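Lipoate-protein ligase 1 (Plasmodium falciparum, PDB 5T8U) belongs to the lipoate-protein ligase family, joining a lipoyl ligase A/B-type domain to a smaller C-terminal domain, with lipoic acid bound in this model. Local coordinates at residues N114-T117 against S118-L122; I65-G68 against K69-I73; N255-F258 against L259-N263; D313-L316 against I317-K321. All blocks are in the same frame, centred on the assembly; numbering follows the deposited sequence.

Contact 1. Residues N114-T117 against S118-L122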
loop_
_atom_site.group_PDB
_atom_site.type_symbol
_atom_site.label_atom_id
_atom_site.label_comp_id
_atom_site.label_asym_id
_atom_site.label_seq_id
_atom_site.Cartn_x
_atom_site.Cartn_y
_atom_site.Cartn_z
ATOM N N ASN A 114 9.205 0.281 -13.690
ATOM C CA ASN A 114 7.985 -0.258 -14.268
ATOM C C ASN A 114 7.301 -1.161 -13.250
ATOM O O ASN A 114 7.852 -1.469 -12.190
ATOM C CB ASN A 114 8.284 -1.035 -15.557
ATOM C CG ASN A 114 8.941 -0.172 -16.617
ATOM O OD1 ASN A 114 8.753 1.045 -16.649
ATOM N ND2 ASN A 114 9.717 -0.799 -17.494
ATOM N N ILE A 115 6.079 -1.587 -13.579
ATOM C CA ILE A 115 5.357 -2.494 -12.698
ATOM C C ILE A 115 6.156 -3.780 -12.546
ATOM O O ILE A 115 6.615 -4.370 -13.532
ATOM C CB ILE A 115 3.942 -2.760 -13.235
ATOM C CG1 ILE A 115 3.140 -1.453 -13.258
ATOM C CG2 ILE A 115 3.232 -3.801 -12.369
ATOM C CD1 ILE A 115 1.727 -1.584 -13.802
ATOM N N ASN A 116 6.323 -4.221 -11.297
ATOM C CA ASN A 116 7.193 -5.347 -10.982
ATOM C C ASN A 116 6.562 -6.251 -9.928
ATOM O O ASN A 116 7.274 -6.931 -9.179
ATOM C CB ASN A 116 8.561 -4.848 -10.503
ATOM C CG ASN A 116 9.668 -5.860 -10.733
ATOM O OD1 ASN A 116 10.028 -6.154 -11.873
ATOM N ND2 ASN A 116 10.228 -6.384 -9.648
ATOM N N THR A 117 5.229 -6.273 -9.864
ATOM C CA THR A 117 4.523 -7.043 -8.844
ATOM C C THR A 117 4.960 -8.505 -8.845
ATOM O O THR A 117 5.486 -9.016 -7.846
ATOM C CB THR A 117 3.014 -6.938 -9.079
ATOM O OG1 THR A 117 2.625 -5.559 -9.106
ATOM C CG2 THR A 117 2.242 -7.657 -7.983
ATOM N N SER A 118 4.735 -9.196 -9.964
ATOM C CA SER A 118 5.028 -10.622 -10.036
ATOM C C SER A 118 6.470 -10.911 -9.634
ATOM O O SER A 118 6.736 -11.825 -8.847
ATOM C CB SER A 118 4.745 -11.140 -11.447
ATOM O OG SER A 118 3.382 -10.953 -11.791
ATOM N N SER A 119 7.418 -10.135 -10.163
ATOM C CA SER A 119 8.823 -10.362 -9.832
ATOM C C SER A 119 9.073 -10.184 -8.340
ATOM O O SER A 119 9.771 -10.996 -7.723
ATOM C CB SER A 119 9.715 -9.424 -10.645
ATOM O OG SER A 119 9.850 -9.882 -11.978
ATOM N N ASN A 120 8.517 -9.129 -7.740
ATOM C CA ASN A 120 8.666 -8.931 -6.301
ATOM C C ASN A 120 8.168 -10.150 -5.533
ATOM O O ASN A 120 8.874 -10.694 -4.669
ATOM C CB ASN A 120 7.910 -7.673 -5.867
ATOM C CG ASN A 120 8.375 -6.427 -6.599
ATOM O OD1 ASN A 120 9.432 -6.419 -7.229
ATOM N ND2 ASN A 120 7.587 -5.362 -6.516
ATOM N N PHE A 121 6.951 -10.602 -5.847
ATOM C CA PHE A 121 6.422 -11.798 -5.200
ATOM C C PHE A 121 7.323 -13.004 -5.432
ATOM O O PHE A 121 7.387 -13.901 -4.585
ATOM C CB PHE A 121 5.007 -12.094 -5.703
ATOM C CG PHE A 121 3.940 -11.265 -5.043
ATOM C CD1 PHE A 121 3.728 -11.351 -3.677
ATOM C CD2 PHE A 121 3.135 -10.418 -5.788
ATOM C CE1 PHE A 121 2.745 -10.597 -3.062
ATOM C CE2 PHE A 121 2.147 -9.662 -5.179
ATOM C CZ PHE A 121 1.951 -9.752 -3.814
ATOM N N LEU A 122 8.027 -13.049 -6.566
ATOM C CA LEU A 122 8.949 -14.154 -6.808
ATOM C C LEU A 122 10.182 -14.045 -5.920
ATOM O O LEU A 122 10.713 -15.061 -5.461
ATOM C CB LEU A 122 9.354 -14.197 -8.281
ATOM C CG LEU A 122 10.344 -15.308 -8.657
ATOM C CD1 LEU A 122 9.785 -16.682 -8.315
ATOM C CD2 LEU A 122 10.709 -15.234 -10.132
#

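Contact 2. Residues I65-G68 against K69-I73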
loop_
_atom_site.group_PDB
_atom_site.type_symbol
_atom_site.label_atom_id
_atom_site.label_comp_id
_atom_site.label_asym_id
_atom_site.label_seq_id
_atom_site.Cartn_x
_atom_site.Cartn_y
_atom_site.Cartn_z
ATOM N N ILE A 65 -3.168 0.734 13.441
ATOM C CA ILE A 65 -4.220 0.405 12.484
ATOM C C ILE A 65 -4.020 1.311 11.279
ATOM O O ILE A 65 -4.058 2.542 11.410
ATOM C CB ILE A 65 -5.628 0.596 13.072
ATOM C CG1 ILE A 65 -5.804 -0.211 14.361
ATOM C CG2 ILE A 65 -6.697 0.207 12.045
ATOM C CD1 ILE A 65 -5.735 -1.711 14.172
ATOM N N ILE A 66 -3.803 0.712 10.112
ATOM C CA ILE A 66 -3.638 1.451 8.867
ATOM C C ILE A 66 -4.838 1.129 7.988
ATOM O O ILE A 66 -5.110 -0.042 7.696
ATOM C CB ILE A 66 -2.314 1.111 8.169
ATOM C CG1 ILE A 66 -1.138 1.315 9.131
ATOM C CG2 ILE A 66 -2.117 2.000 6.951
ATOM C CD1 ILE A 66 -0.811 0.114 10.005
ATOM N N ILE A 67 -5.550 2.171 7.564
ATOM C CA ILE A 67 -6.880 2.022 6.985
ATOM C C ILE A 67 -6.787 1.794 5.482
ATOM O O ILE A 67 -6.985 0.673 4.999
ATOM C CB ILE A 67 -7.744 3.257 7.306
ATOM C CG1 ILE A 67 -7.853 3.455 8.820
ATOM C CG2 ILE A 67 -9.126 3.107 6.709
ATOM C CD1 ILE A 67 -8.480 4.773 9.228
ATOM N N GLY A 68 -6.494 2.852 4.733
ATOM C CA GLY A 68 -6.546 2.801 3.285
ATOM C C GLY A 68 -7.066 4.104 2.715
ATOM O O GLY A 68 -7.959 4.726 3.298
ATOM N N LYS A 69 -6.521 4.525 1.571
ATOM C CA LYS A 69 -6.798 5.865 1.063
ATOM C C LYS A 69 -8.289 6.136 0.918
ATOM O O LYS A 69 -8.728 7.281 1.080
ATOM C CB LYS A 69 -6.099 6.067 -0.284
ATOM C CG LYS A 69 -6.525 7.335 -1.004
ATOM C CD LYS A 69 -5.600 7.673 -2.158
ATOM C CE LYS A 69 -6.378 8.251 -3.329
ATOM N NZ LYS A 69 -5.494 8.922 -4.321
ATOM N N ASN A 70 -9.085 5.107 0.622
ATOM C CA ASN A 70 -10.489 5.291 0.265
ATOM C C ASN A 70 -11.442 4.556 1.203
ATOM O O ASN A 70 -12.612 4.368 0.860
ATOM C CB ASN A 70 -10.721 4.837 -1.178
ATOM C CG ASN A 70 -9.950 5.671 -2.180
ATOM O OD1 ASN A 70 -9.915 6.899 -2.088
ATOM N ND2 ASN A 70 -9.319 5.008 -3.141
ATOM N N GLN A 71 -10.979 4.146 2.376
ATOM C CA GLN A 71 -11.831 3.437 3.317
ATOM C C GLN A 71 -12.453 4.399 4.326
ATOM O O GLN A 71 -11.939 5.490 4.585
ATOM C CB GLN A 71 -11.036 2.357 4.050
ATOM C CG GLN A 71 -11.128 0.979 3.425
ATOM C CD GLN A 71 -10.599 -0.107 4.341
ATOM O OE1 GLN A 71 -9.475 -0.022 4.836
ATOM N NE2 GLN A 71 -11.411 -1.131 4.576
ATOM N N ASN A 72 -13.581 3.976 4.892
ATOM C CA ASN A 72 -14.280 4.728 5.926
ATOM C C ASN A 72 -13.842 4.201 7.286
ATOM O O ASN A 72 -14.032 3.019 7.588
ATOM C CB ASN A 72 -15.794 4.607 5.756
ATOM C CG ASN A 72 -16.564 5.228 6.906
ATOM O OD1 ASN A 72 -16.723 4.615 7.962
ATOM N ND2 ASN A 72 -17.057 6.444 6.704
ATOM N N ILE A 73 -13.262 5.081 8.106
ATOM C CA ILE A 73 -12.675 4.644 9.371
ATOM C C ILE A 73 -13.746 4.083 10.298
ATOM O O ILE A 73 -13.504 3.122 11.038
ATOM C CB ILE A 73 -11.908 5.807 10.029
ATOM C CG1 ILE A 73 -11.154 5.307 11.264
ATOM C CG2 ILE A 73 -12.863 6.942 10.399
ATOM C CD1 ILE A 73 -10.205 6.325 11.866
#

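Contact 3. Residues N255-F258 against L259-N263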
loop_
_atom_site.group_PDB
_atom_site.type_symbol
_atom_site.label_atom_id
_atom_site.label_comp_id
_atom_site.label_asym_id
_atom_site.label_seq_id
_atom_site.Cartn_x
_atom_site.Cartn_y
_atom_site.Cartn_z
ATOM N N ASN A 255 13.764 17.366 5.820
ATOM C CA ASN A 255 13.280 18.115 4.676
ATOM C C ASN A 255 11.892 18.688 4.969
ATOM O O ASN A 255 11.091 18.061 5.667
ATOM C CB ASN A 255 13.222 17.211 3.448
ATOM C CG ASN A 255 12.841 17.960 2.187
ATOM O OD1 ASN A 255 11.686 18.342 2.003
ATOM N ND2 ASN A 255 13.812 18.162 1.304
ATOM N N PRO A 256 11.577 19.880 4.449
ATOM C CA PRO A 256 10.219 20.412 4.653
ATOM C C PRO A 256 9.146 19.538 4.035
ATOM O O PRO A 256 8.042 19.441 4.586
ATOM C CB PRO A 256 10.273 21.797 3.988
ATOM C CG PRO A 256 11.720 22.120 3.859
ATOM C CD PRO A 256 12.418 20.814 3.680
ATOM N N GLU A 257 9.436 18.903 2.899
ATOM C CA GLU A 257 8.485 17.977 2.296
ATOM C C GLU A 257 8.196 16.813 3.235
ATOM O O GLU A 257 7.035 16.435 3.445
ATOM C CB GLU A 257 9.038 17.474 0.961
ATOM C CG GLU A 257 8.008 16.836 0.054
ATOM C CD GLU A 257 8.625 16.268 -1.210
ATOM O OE1 GLU A 257 9.670 16.794 -1.648
ATOM O OE2 GLU A 257 8.069 15.295 -1.761
ATOM N N PHE A 258 9.248 16.234 3.819
ATOM C CA PHE A 258 9.068 15.137 4.762
ATOM C C PHE A 258 8.179 15.558 5.926
ATOM O O PHE A 258 7.215 14.866 6.266
ATOM C CB PHE A 258 10.426 14.653 5.271
ATOM C CG PHE A 258 10.344 13.440 6.149
ATOM C CD1 PHE A 258 10.431 12.171 5.606
ATOM C CD2 PHE A 258 10.176 13.565 7.519
ATOM C CE1 PHE A 258 10.355 11.051 6.408
ATOM C CE2 PHE A 258 10.098 12.447 8.327
ATOM C CZ PHE A 258 10.188 11.188 7.769
ATOM N N LEU A 259 8.496 16.691 6.558
ATOM C CA LEU A 259 7.668 17.180 7.655
ATOM C C LEU A 259 6.235 17.427 7.204
ATOM O O LEU A 259 5.297 17.241 7.988
ATOM C CB LEU A 259 8.268 18.460 8.239
ATOM C CG LEU A 259 9.547 18.293 9.062
ATOM C CD1 LEU A 259 10.154 19.649 9.379
ATOM C CD2 LEU A 259 9.271 17.525 10.346
ATOM N N LYS A 260 6.045 17.851 5.954
ATOM C CA LYS A 260 4.698 18.004 5.416
ATOM C C LYS A 260 3.959 16.671 5.425
ATOM O O LYS A 260 2.848 16.564 5.959
ATOM C CB LYS A 260 4.769 18.573 3.998
ATOM C CG LYS A 260 3.423 18.922 3.381
ATOM C CD LYS A 260 3.498 18.925 1.859
ATOM C CE LYS A 260 4.516 19.932 1.335
ATOM N NZ LYS A 260 4.700 19.819 -0.137
ATOM N N TYR A 261 4.567 15.638 4.834
ATOM C CA TYR A 261 3.956 14.312 4.841
ATOM C C TYR A 261 3.653 13.857 6.263
ATOM O O TYR A 261 2.539 13.417 6.565
ATOM C CB TYR A 261 4.878 13.307 4.149
ATOM C CG TYR A 261 5.184 13.617 2.700
ATOM C CD1 TYR A 261 4.324 14.392 1.933
ATOM C CD2 TYR A 261 6.335 13.126 2.097
ATOM C CE1 TYR A 261 4.603 14.671 0.610
ATOM C CE2 TYR A 261 6.622 13.400 0.775
ATOM C CZ TYR A 261 5.752 14.172 0.035
ATOM O OH TYR A 261 6.035 14.448 -1.282
ATOM N N TYR A 262 4.642 13.954 7.153
ATOM C CA TYR A 262 4.472 13.492 8.526
ATOM C C TYR A 262 3.303 14.194 9.202
ATOM O O TYR A 262 2.467 13.554 9.849
ATOM C CB TYR A 262 5.768 13.720 9.306
ATOM C CG TYR A 262 5.745 13.188 10.722
ATOM C CD1 TYR A 262 5.989 11.847 10.983
ATOM C CD2 TYR A 262 5.493 14.029 11.797
ATOM C CE1 TYR A 262 5.975 11.356 12.275
ATOM C CE2 TYR A 262 5.477 13.549 13.091
ATOM C CZ TYR A 262 5.718 12.212 13.326
ATOM O OH TYR A 262 5.702 11.730 14.614
ATOM N N ASN A 263 3.226 15.519 9.063
ATOM C CA ASN A 263 2.142 16.267 9.690
ATOM C C ASN A 263 0.793 15.880 9.098
ATOM O O ASN A 263 -0.199 15.749 9.824
ATOM C CB ASN A 263 2.388 17.767 9.541
ATOM C CG ASN A 263 3.653 18.221 10.243
ATOM O OD1 ASN A 263 4.003 17.709 11.306
ATOM N ND2 ASN A 263 4.348 19.184 9.648
#

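Contact 4. Residues D313-L316 against I317-K321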
loop_
_atom_site.group_PDB
_atom_site.type_symbol
_atom_site.label_atom_id
_atom_site.label_comp_id
_atom_site.label_asym_id
_atom_site.label_seq_id
_atom_site.Cartn_x
_atom_site.Cartn_y
_atom_site.Cartn_z
ATOM N N ASP A 313 -7.331 -0.817 -6.888
ATOM C CA ASP A 313 -7.163 0.041 -8.060
ATOM C C ASP A 313 -7.619 1.452 -7.694
ATOM O O ASP A 313 -8.735 1.884 -7.988
ATOM C CB ASP A 313 -7.936 -0.519 -9.247
ATOM C CG ASP A 313 -7.415 -0.009 -10.576
ATOM O OD1 ASP A 313 -7.084 1.191 -10.669
ATOM O OD2 ASP A 313 -7.330 -0.814 -11.529
ATOM N N ILE A 314 -6.719 2.178 -7.025
ATOM C CA ILE A 314 -7.016 3.546 -6.605
ATOM C C ILE A 314 -7.233 4.454 -7.810
ATOM O O ILE A 314 -8.062 5.372 -7.765
ATOM C CB ILE A 314 -5.889 4.072 -5.692
ATOM C CG1 ILE A 314 -4.522 3.952 -6.382
ATOM C CG2 ILE A 314 -5.901 3.317 -4.365
ATOM C CD1 ILE A 314 -3.371 4.564 -5.601
ATOM N N ASN A 315 -6.498 4.220 -8.898
ATOM C CA ASN A 315 -6.691 5.006 -10.114
ATOM C C ASN A 315 -8.130 4.906 -10.604
ATOM O O ASN A 315 -8.795 5.922 -10.843
ATOM C CB ASN A 315 -5.715 4.530 -11.191
ATOM C CG ASN A 315 -6.026 5.100 -12.561
ATOM O OD1 ASN A 315 -6.797 4.521 -13.327
ATOM N ND2 ASN A 315 -5.414 6.235 -12.882
ATOM N N LEU A 316 -8.626 3.676 -10.759
ATOM C CA LEU A 316 -10.016 3.467 -11.145
ATOM C C LEU A 316 -10.955 4.282 -10.268
ATOM O O LEU A 316 -11.899 4.907 -10.763
ATOM C CB LEU A 316 -10.342 1.971 -11.062
ATOM C CG LEU A 316 -11.761 1.450 -11.329
ATOM C CD1 LEU A 316 -12.620 1.477 -10.066
ATOM C CD2 LEU A 316 -12.438 2.194 -12.476
ATOM N N ILE A 317 -10.690 4.318 -8.961
ATOM C CA ILE A 317 -11.631 4.929 -8.029
ATOM C C ILE A 317 -11.583 6.447 -8.123
ATOM O O ILE A 317 -12.610 7.117 -7.979
ATOM C CB ILE A 317 -11.359 4.427 -6.600
ATOM C CG1 ILE A 317 -11.941 3.018 -6.460
ATOM C CG2 ILE A 317 -11.936 5.393 -5.550
ATOM C CD1 ILE A 317 -11.842 2.433 -5.092
ATOM N N ASP A 318 -10.399 7.020 -8.346
ATOM C CA ASP A 318 -10.336 8.459 -8.580
ATOM C C ASP A 318 -11.039 8.823 -9.883
ATOM O O ASP A 318 -11.798 9.803 -9.938
ATOM C CB ASP A 318 -8.882 8.929 -8.595
ATOM C CG ASP A 318 -8.244 8.889 -7.219
ATOM O OD1 ASP A 318 -8.961 9.129 -6.225
ATOM O OD2 ASP A 318 -7.028 8.619 -7.131
ATOM N N HIS A 319 -10.815 8.034 -10.937
ATOM C CA HIS A 319 -11.533 8.257 -12.186
ATOM C C HIS A 319 -13.040 8.170 -11.985
ATOM O O HIS A 319 -13.795 8.880 -12.658
ATOM C CB HIS A 319 -11.069 7.254 -13.242
ATOM C CG HIS A 319 -9.778 7.628 -13.901
ATOM N ND1 HIS A 319 -8.822 6.698 -14.249
ATOM C CD2 HIS A 319 -9.288 8.831 -14.284
ATOM C CE1 HIS A 319 -7.798 7.311 -14.813
ATOM N NE2 HIS A 319 -8.055 8.606 -14.846
ATOM N N LEU A 320 -13.500 7.314 -11.067
ATOM C CA LEU A 320 -14.913 7.338 -10.700
ATOM C C LEU A 320 -15.266 8.641 -9.994
ATOM O O LEU A 320 -16.293 9.259 -10.298
ATOM C CB LEU A 320 -15.258 6.141 -9.810
ATOM C CG LEU A 320 -15.113 4.731 -10.396
ATOM C CD1 LEU A 320 -15.711 3.706 -9.443
ATOM C CD2 LEU A 320 -15.752 4.617 -11.772
ATOM N N LYS A 321 -14.422 9.077 -9.055
ATOM C CA LYS A 321 -14.665 10.327 -8.346
ATOM C C LYS A 321 -14.783 11.514 -9.291
ATOM O O LYS A 321 -15.397 12.523 -8.925
ATOM C CB LYS A 321 -13.547 10.587 -7.335
ATOM C CG LYS A 321 -13.778 9.960 -5.968
ATOM C CD LYS A 321 -12.525 10.043 -5.106
ATOM C CE LYS A 321 -12.795 9.622 -3.669
ATOM N NZ LYS A 321 -13.409 10.715 -2.868
#

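Contact 1. Residues N114-T117 against S118-L122
Asn116 and Asn120 illustrate how two amides can meet across the start of a helix. The amide nitrogen ND2 of Asn116 donates to OD1 of Asn120 at 2.5 Å, a distance shorter than usual and therefore somewhat doubtful in detail. The donor stands above the carbonyl plane of Asn120, 39° out of it, whereas OD1 lies close to the amide plane of Asn116; the two amides are tilted 56° against each other. With CG of Asn116 set anti to its own N (chi1 -155°), this amide leans over the helix entrance, where ND2 also comes within 3.2 Å of Ser119 CB. Asn116 occupies the N-cap position, yet its side chain caps no backbone N-H. The polar work of the first turn falls to main-chain atoms: Asn120 N donates to Asn116 O, an oxygen whose place is less sure, and Phe121 N reaches Thr117 O at 2.9 Å. Beside that second bond, the methyl CG2 of Thr117 and the Phe121 ring run alongside each other, with CG2 3.4 Å from CE2. The other half of the Asn120 amide is also satisfied, ND2 bonding to ND1 of His165. The contact lies where the loop after strand 105-112 enters helix 117-132, packed on strands 150-159 and 162-170: Thr117 rests on Phe156 and Phe163, while Phe121 touches Ser154 of the lipoic acid pocket.

Contact 2. Residues I65-G68 against K69-I73
Ile67 sends one branch to Gln71 and another to Ile73, so that one side chain just before the type I beta turn from Gly68 to Gln71 packs on the turn's last residue and on the start of the next helix. The turn follows strand 64-66 of the lipoyl ligase A/B domain and leads into helix 73-76. Because chi1 of Ile67 is -58°, CG1 lies beside the backbone N while CG2 is anti to it, and the two branches diverge. Methyl CG2 comes within 3.4 Å of Gln71 CB. The longer branch ends in CD1, which crosses the Ile73 chain obliquely and meets its CG1 at 3.4 Å and its CD1 at 3.5 Å, a close apolar fit between two buried isoleucines. Ile73 CG1 runs anti to N, which brings CG1 and CD1 against the end of Ile67.

Gln71 has its CB directed back toward Ile67 and Gly68, and its chain extends past CG across Ile67. This brings OE1 to 2.6 Å from Ile67 O; both are acceptors, so no bond joins them and the placing of this amide is doubtful. Gly68 has backbone angles (phi 143°) at which a side chain would run into the carbonyl O of Ile67, so glycine fits here. Further along, Asn72 caps helix 73-76 through OD1, which accepts from Ser75 N, and Arg91 NH1 donates to Gln71 O. The turn itself is closed by Gln71 N, which donates to Gly68 O at 3.2 Å along an almost straight N-H line, but from well above the carbonyl plane.

Contact 3. Residues N255-F258 against L259-N263
At the opening turns of helix 256-266, Glu257 and Tyr261 lie one turn apart, and their side chains run alongside each other in the same direction. Glu257 starts with CG anti to N (chi1 -163°) and stays extended, which carries its CG to 3.5 Å from CZ of the ring. OE2 and the Tyr261 hydroxyl are modelled too close together for their spacing, or the exact turn of the carboxylate against the ring, to be trusted. Glu257 also meets the tyrosine through its backbone: the carbonyl O sits over one face of the ring, 3.4 Å above its plane and shifted toward the rim, and the same O accepts from Tyr261 N at 2.9 Å.

The helix begins with an N-cap. Asn255 OD1 accepts from Glu257 N, a bond modelled very short at 2.5 Å, and Pro256, in the first helical position, has no N-H that would need a partner. Asn255 O starts the regular pattern by taking the N-H of Leu259 at 3.1 Å, and the next bonds run from Lys260 N to Pro256 O and from Tyr262 N to Phe258 O. The buried side of the helix faces helix 22-34: the Phe258 ring meets Phe24 edge-to-face and rests on Leu28, Tyr261 touches Asn30 and Asn34, and Tyr262 leans on Ser27.

Contact 4. Residues D313-L316 against I317-K321
Leu316 and Leu320 pack one turn apart, and the torsions of Leu316 explain how. It has CG anti to N (chi1 176°), which, together with chi2 of -87°, brings CD1 to 3.9 Å from CD1 of Leu320. The same Leu316 CD1 also lies 4.0 Å from CG1 of Ile317, so one methyl touches two neighbours. CG of Leu320 sits only 3.2 Å from the carbonyl O of Leu316, the oxygen that also accepts from Leu320 N.

These residues form helix 314-321 of the C-terminal domain, and Asp313 is its N-cap. OD1 of Asp313 takes the N-H of Leu316 at 2.9 Å, nearly straight at hydrogen, though it is met from above the carboxylate plane. Asp313 O accepts from Ile317 N, which leans weakly on Ile314 O as well.

Asn315 and His319 meet on another flank. The histidine leaves the helix with CG beside N (chi1 -80°), which sets its ring against the Asn315 amide near ND1 and CE1, with Asn315 CG 3.6 Å from His319 CE1. Amide and imidazole planes are almost perpendicular. Leu316 and Leu320 both rest on Leu350 of helix 347-357, while Ile317 reaches Ser309 and Leu320 reaches Ile307 on strand 302-309.

All four contacts reach the start of a helix, but not in one way: contacts 3 and 4 cap with a side chain inside the contact, in contact 1 the N-cap residue binds a side chain one turn on, and contact 2 arrives by way of a beta turn. Contact 2 is the buried one of the set; contact 3 lies at the surface, and contacts 1 and 4 are partly buried. Contacts 1 and 2 share the lipoyl ligase A/B domain, on opposite sides of the chain's centre. Contacts 2 and 4 alone touch: Lys69 NZ forms a salt bridge with Asp318 OD2 at 3.2 Å, and Asn70 packs on Ile314 and Ile317, tying the two domains together.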